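Local coordinates for threonine synthase (Brucella melitensis bv. 1, PDB 4F4F), which probably catalyses the pyridoxal-phosphate-dependent conversion of O-phospho-L-homoserine and water to L-threonine and phosphate, the last step of threonine biosynthesis, at residues 246-251 / 274-279; 57-62 / 239-244. All blocks are in the same frame, centred on the assembly; numbering follows the deposited sequence.

Contact 1 (246-251 / 274-279); sequences LGAPDR and MGLPIE
Leu276 and Pro277 carry the 274-279 side of this contact, and they meet the loop that leaves helix 236-245. Ahead of them, helix 263-274 ends in a Schellman motif at Gly275, whose positive phi turns the chain out of the helix; Gly247 finishes helix 236-245 on the facing segment in the same way. Leu276 comes next. With CG anti to the backbone N (chi1 -168°), it sends CD1 up to the methyl of Ala248, CB to CD1 4.0 Å. Pro277 follows and takes the largest share of the contact. Its ring presents CG and CD to Pro249, which follows a cis peptide bond; Pro277 CG lies 3.9 Å from Pro249 CB and 3.6 Å from Pro249 O. Ile48 of helix 45-49 also touches the Pro277 ring, and Pro249 leans on the same helix. The carbonyl oxygens of Pro277 and Arg251 lie 4.3 Å apart, and one water donates to both, 2.9 Å to Pro277 O and 2.9 Å to Arg251 O. From Pro277 the chain enters strand 278-285, beside strand 253-258. On the other segment, Arg251 folds back over its own loop: NE and NH1 both grip Leu246 O, nearly in the guanidinium plane, the NE bond being 2.8 Å long. Direct contact is thus mostly apolar, with the carbonyl oxygen of Pro249 against the Pro277 ring, while two carbonyl oxygens that cannot bond to each other are joined through the water's two protons.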
loop_
_atom_site.group_PDB
_atom_site.type_symbol
_atom_site.label_atom_id
_atom_site.label_comp_id
_atom_site.label_asym_id
_atom_site.label_seq_id
_atom_site.Cartn_x
_atom_site.Cartn_y
_atom_site.Cartn_z
ATOM N N LEU A 246 -16.081 -3.629 -15.966
ATOM C CA LEU A 246 -17.269 -4.408 -15.674
ATOM C C LEU A 246 -18.605 -3.699 -15.791
ATOM O O LEU A 246 -19.668 -4.289 -15.522
ATOM C CB LEU A 246 -17.126 -5.093 -14.296
ATOM C CG LEU A 246 -15.799 -5.840 -14.159
ATOM C CD1 LEU A 246 -15.642 -6.304 -12.710
ATOM C CD2 LEU A 246 -15.721 -6.978 -15.161
ATOM N N GLY A 247 -18.579 -2.458 -16.250
ATOM C CA GLY A 247 -19.783 -1.772 -16.614
ATOM C C GLY A 247 -20.185 -0.614 -15.739
ATOM O O GLY A 247 -21.286 -0.046 -15.922
ATOM N N ALA A 248 -19.293 -0.202 -14.839
ATOM C CA ALA A 248 -19.550 1.012 -14.058
ATOM C C ALA A 248 -19.949 2.174 -14.956
ATOM O O ALA A 248 -19.377 2.353 -16.046
ATOM C CB ALA A 248 -18.332 1.378 -13.193
ATOM N N PRO A 249 -20.915 3.001 -14.515
ATOM C CA PRO A 249 -21.591 3.014 -13.238
ATOM C C PRO A 249 -22.932 2.314 -13.269
ATOM O O PRO A 249 -23.675 2.430 -12.325
ATOM C CB PRO A 249 -21.855 4.509 -13.015
ATOM C CG PRO A 249 -22.147 5.016 -14.362
ATOM C CD PRO A 249 -21.315 4.153 -15.329
ATOM N N ASP A 250 -23.248 1.620 -14.350
ATOM C CA ASP A 250 -24.577 1.043 -14.518
ATOM C C ASP A 250 -24.809 -0.230 -13.728
ATOM O O ASP A 250 -25.945 -0.684 -13.606
ATOM C CB ASP A 250 -24.851 0.812 -15.994
ATOM C CG ASP A 250 -24.993 2.121 -16.724
ATOM O OD1 ASP A 250 -25.926 2.856 -16.406
ATOM O OD2 ASP A 250 -24.148 2.456 -17.527
ATOM N N ARG A 251 -23.758 -0.839 -13.222
ATOM C CA ARG A 251 -23.989 -1.810 -12.169
ATOM C C ARG A 251 -22.901 -1.655 -11.117
ATOM O O ARG A 251 -21.796 -1.213 -11.412
ATOM C CB ARG A 251 -24.047 -3.221 -12.740
ATOM C CG ARG A 251 -22.763 -3.736 -13.289
ATOM C CD ARG A 251 -22.927 -5.184 -13.664
ATOM N NE ARG A 251 -21.775 -5.679 -14.377
ATOM C CZ ARG A 251 -21.453 -6.955 -14.484
ATOM N NH1 ARG A 251 -20.391 -7.277 -15.170
ATOM N NH2 ARG A 251 -22.192 -7.915 -13.924
ATOM N N MET A 274 -16.348 8.876 -3.640
ATOM C CA MET A 274 -16.323 9.753 -4.804
ATOM C C MET A 274 -17.494 9.508 -5.776
ATOM O O MET A 274 -17.720 10.325 -6.651
ATOM C CB MET A 274 -15.019 9.623 -5.569
ATOM C CG MET A 274 -13.795 10.051 -4.780
ATOM S SD MET A 274 -12.292 9.546 -5.614
ATOM C CE MET A 274 -12.351 10.663 -7.031
ATOM N N GLY A 275 -18.213 8.390 -5.613
ATOM C CA GLY A 275 -19.392 8.075 -6.437
ATOM C C GLY A 275 -19.313 6.774 -7.209
ATOM O O GLY A 275 -20.248 6.418 -7.878
ATOM N N LEU A 276 -18.205 6.035 -7.116
ATOM C CA LEU A 276 -18.130 4.760 -7.778
ATOM C C LEU A 276 -19.109 3.772 -7.140
ATOM O O LEU A 276 -19.049 3.494 -5.922
ATOM C CB LEU A 276 -16.697 4.227 -7.758
ATOM C CG LEU A 276 -16.451 3.024 -8.664
ATOM C CD1 LEU A 276 -16.629 3.390 -10.159
ATOM C CD2 LEU A 276 -15.047 2.451 -8.365
ATOM N N PRO A 277 -20.017 3.193 -7.959
ATOM C CA PRO A 277 -20.976 2.276 -7.355
ATOM C C PRO A 277 -20.351 0.950 -6.887
ATOM O O PRO A 277 -19.952 0.121 -7.708
ATOM C CB PRO A 277 -21.980 2.047 -8.481
ATOM C CG PRO A 277 -21.881 3.286 -9.304
ATOM C CD PRO A 277 -20.413 3.535 -9.346
ATOM N N ILE A 278 -20.271 0.771 -5.580
ATOM C CA ILE A 278 -19.616 -0.395 -4.997
ATOM C C ILE A 278 -20.629 -1.045 -4.095
ATOM O O ILE A 278 -21.372 -0.361 -3.354
ATOM C CB ILE A 278 -18.313 -0.009 -4.248
ATOM C CG1 ILE A 278 -17.209 0.341 -5.263
ATOM C CG2 ILE A 278 -17.797 -1.121 -3.348
ATOM C CD1 ILE A 278 -15.931 0.864 -4.642
ATOM N N GLU A 279 -20.685 -2.359 -4.155
ATOM C CA GLU A 279 -21.628 -3.115 -3.348
ATOM C C GLU A 279 -20.897 -3.506 -2.062
ATOM O O GLU A 279 -21.025 -2.820 -1.050
ATOM C CB GLU A 279 -22.196 -4.286 -4.159
ATOM C CG GLU A 279 -23.019 -5.327 -3.395
ATOM C CD GLU A 279 -23.826 -6.257 -4.323
ATOM O OE1 GLU A 279 -23.600 -7.524 -4.426
ATOM O OE2 GLU A 279 -24.721 -5.698 -4.958
HETATM O O HOH W 1 -19.589 0.400 -10.545
#

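Contact 2 (57-62 / 239-244); sequences VEVALA and YFTAAL
Val59 does all the work on the 57-62 side, pointing from helix 56-64 straight at helix 236-245, where Phe240, Thr241 and Leu244 receive it. The tight spot is against Thr241: its CG2 methyl lies 3.5 Å from Val59 CG1 and 3.7 Å from Val59 CB, so the branch point as well as a branch of the valine is engaged. Thr241 is turned so that CG2 faces the valine, while OG1, set between the backbone N and the carbonyl carbon (chi1 62°), makes a weak hydrogen bond back to Tyr238 O, one turn earlier in its own helix. The hydroxyl is turned to its own helix and the methyl is what the partner meets. Away from this point the fit relaxes. Val59 CG1 also reaches Phe240, but at CB, 4.0 Å away, and the aromatic ring itself leads off toward Ala271 and Met274 of helix 263-274. Val59 CG2 meets Leu244 CD1 tip to tip, again at 4.0 Å. The short helical segments keep their axes 10.0 Å apart at closest approach and run 124° from parallel, a steep crossing bridged by one valine and a few carbons. Thr241 and Leu244, both partly exposed, make up the more open side of the contact, where Leu244 also touches Leu51; Val59 and Phe240 are buried. Behind helix 56-64, Val57, Ala60 and Leu61 pack on helix 74-86. On the other flank of helix 236-245, Tyr239, Ala242 and Ala243 lie against strand 253-258, which places this helix between the N-terminal helices and the sheet of the cofactor-binding region.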
loop_
_atom_site.group_PDB
_atom_site.type_symbol
_atom_site.label_atom_id
_atom_site.label_comp_id
_atom_site.label_asym_id
_atom_site.label_seq_id
_atom_site.Cartn_x
_atom_site.Cartn_y
_atom_site.Cartn_z
ATOM N N VAL A 57 -3.775 5.582 -17.544
ATOM C CA VAL A 57 -3.225 6.898 -17.268
ATOM C C VAL A 57 -4.304 7.977 -17.347
ATOM O O VAL A 57 -4.379 8.811 -16.496
ATOM C CB VAL A 57 -2.047 7.205 -18.216
ATOM C CG1 VAL A 57 -1.650 8.683 -18.188
ATOM C CG2 VAL A 57 -0.879 6.306 -17.859
ATOM N N GLU A 58 -5.151 7.943 -18.355
ATOM C CA GLU A 58 -6.200 8.942 -18.480
ATOM C C GLU A 58 -7.212 8.883 -17.343
ATOM O O GLU A 58 -7.682 9.912 -16.875
ATOM C CB GLU A 58 -6.920 8.784 -19.812
ATOM C CG GLU A 58 -6.087 9.195 -21.014
ATOM C CD GLU A 58 -6.753 8.774 -22.317
ATOM O OE1 GLU A 58 -7.347 7.675 -22.401
ATOM O OE2 GLU A 58 -6.676 9.522 -23.274
ATOM N N VAL A 59 -7.542 7.677 -16.876
ATOM C CA VAL A 59 -8.455 7.544 -15.768
ATOM C C VAL A 59 -7.795 8.075 -14.495
ATOM O O VAL A 59 -8.426 8.758 -13.701
ATOM C CB VAL A 59 -8.924 6.087 -15.577
ATOM C CG1 VAL A 59 -9.727 5.914 -14.286
ATOM C CG2 VAL A 59 -9.769 5.642 -16.779
ATOM N N ALA A 60 -6.530 7.744 -14.326
ATOM C CA ALA A 60 -5.728 8.228 -13.194
ATOM C C ALA A 60 -5.712 9.771 -13.139
ATOM O O ALA A 60 -5.907 10.365 -12.097
ATOM C CB ALA A 60 -4.311 7.661 -13.281
ATOM N N LEU A 61 -5.551 10.416 -14.268
ATOM C CA LEU A 61 -5.528 11.880 -14.288
ATOM C C LEU A 61 -6.892 12.437 -13.886
ATOM O O LEU A 61 -6.973 13.376 -13.083
ATOM C CB LEU A 61 -5.085 12.378 -15.647
ATOM C CG LEU A 61 -3.613 12.155 -16.009
ATOM C CD1 LEU A 61 -3.410 12.396 -17.485
ATOM C CD2 LEU A 61 -2.709 13.031 -15.174
ATOM N N ALA A 62 -7.967 11.840 -14.399
ATOM C CA ALA A 62 -9.319 12.255 -14.049
ATOM C C ALA A 62 -9.569 12.084 -12.555
ATOM O O ALA A 62 -10.080 13.018 -11.905
ATOM C CB ALA A 62 -10.375 11.502 -14.875
ATOM N N TYR A 239 -9.594 0.853 -8.630
ATOM C CA TYR A 239 -11.012 0.570 -8.350
ATOM C C TYR A 239 -11.899 1.121 -9.461
ATOM O O TYR A 239 -12.745 0.407 -9.985
ATOM C CB TYR A 239 -11.439 1.124 -7.007
ATOM C CG TYR A 239 -10.799 0.405 -5.883
ATOM C CD1 TYR A 239 -11.379 -0.729 -5.347
ATOM C CD2 TYR A 239 -9.612 0.861 -5.333
ATOM C CE1 TYR A 239 -10.784 -1.393 -4.298
ATOM C CE2 TYR A 239 -8.981 0.175 -4.310
ATOM C CZ TYR A 239 -9.606 -0.944 -3.788
ATOM O OH TYR A 239 -9.046 -1.592 -2.746
ATOM N N PHE A 240 -11.638 2.350 -9.898
ATOM C CA PHE A 240 -12.300 2.876 -11.075
ATOM C C PHE A 240 -12.063 2.067 -12.359
ATOM O O PHE A 240 -13.013 1.745 -13.086
ATOM C CB PHE A 240 -11.907 4.347 -11.327
ATOM C CG PHE A 240 -12.660 5.336 -10.441
ATOM C CD1 PHE A 240 -12.238 5.600 -9.142
ATOM C CD2 PHE A 240 -13.756 6.015 -10.920
ATOM C CE1 PHE A 240 -12.900 6.523 -8.348
ATOM C CE2 PHE A 240 -14.441 6.907 -10.117
ATOM C CZ PHE A 240 -14.014 7.169 -8.841
ATOM N N THR A 241 -10.815 1.765 -12.667
ATOM C CA THR A 241 -10.522 1.105 -13.956
ATOM C C THR A 241 -11.134 -0.313 -13.999
ATOM O O THR A 241 -11.725 -0.719 -15.010
ATOM C CB THR A 241 -9.030 1.126 -14.295
ATOM O OG1 THR A 241 -8.272 0.395 -13.294
ATOM C CG2 THR A 241 -8.527 2.600 -14.429
ATOM N N ALA A 242 -10.982 -1.079 -12.928
ATOM C CA ALA A 242 -11.625 -2.394 -12.846
ATOM C C ALA A 242 -13.146 -2.292 -12.969
ATOM O O ALA A 242 -13.754 -3.027 -13.742
ATOM C CB ALA A 242 -11.247 -3.087 -11.541
ATOM N N ALA A 243 -13.761 -1.363 -12.236
ATOM C CA ALA A 243 -15.215 -1.235 -12.235
ATOM C C ALA A 243 -15.699 -0.777 -13.616
ATOM O O ALA A 243 -16.752 -1.232 -14.100
ATOM C CB ALA A 243 -15.703 -0.273 -11.143
ATOM N N LEU A 244 -14.927 0.072 -14.290
ATOM C CA LEU A 244 -15.288 0.491 -15.647
ATOM C C LEU A 244 -15.249 -0.681 -16.626
ATOM O O LEU A 244 -16.103 -0.797 -17.511
ATOM C CB LEU A 244 -14.343 1.584 -16.159
ATOM C CG LEU A 244 -14.517 2.973 -15.585
ATOM C CD1 LEU A 244 -13.253 3.841 -15.897
ATOM C CD2 LEU A 244 -15.833 3.580 -16.139
#

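The centres of contacts 1 and 2 are 12 Å apart, on the same side of the chain's centre, and helix 236-245 connects them. Contact 2 uses the helix itself; contact 1 begins at its exit loop, and along the chain contact 2 closes before contact 1 opens. They also touch directly: Ala248 N probably donates to Ala243 O, 2.8 Å away, and Leu276 CD1 packs on Ala243 CB. The loops of contact 1 lead into adjacent parallel strands, 253-258 and 278-285, of the six-stranded mixed sheet. Contact 2 joins the N-terminal region to the pyridoxal-phosphate enzyme region, contact 1 packs within the latter, and both lie away from the cofactor site.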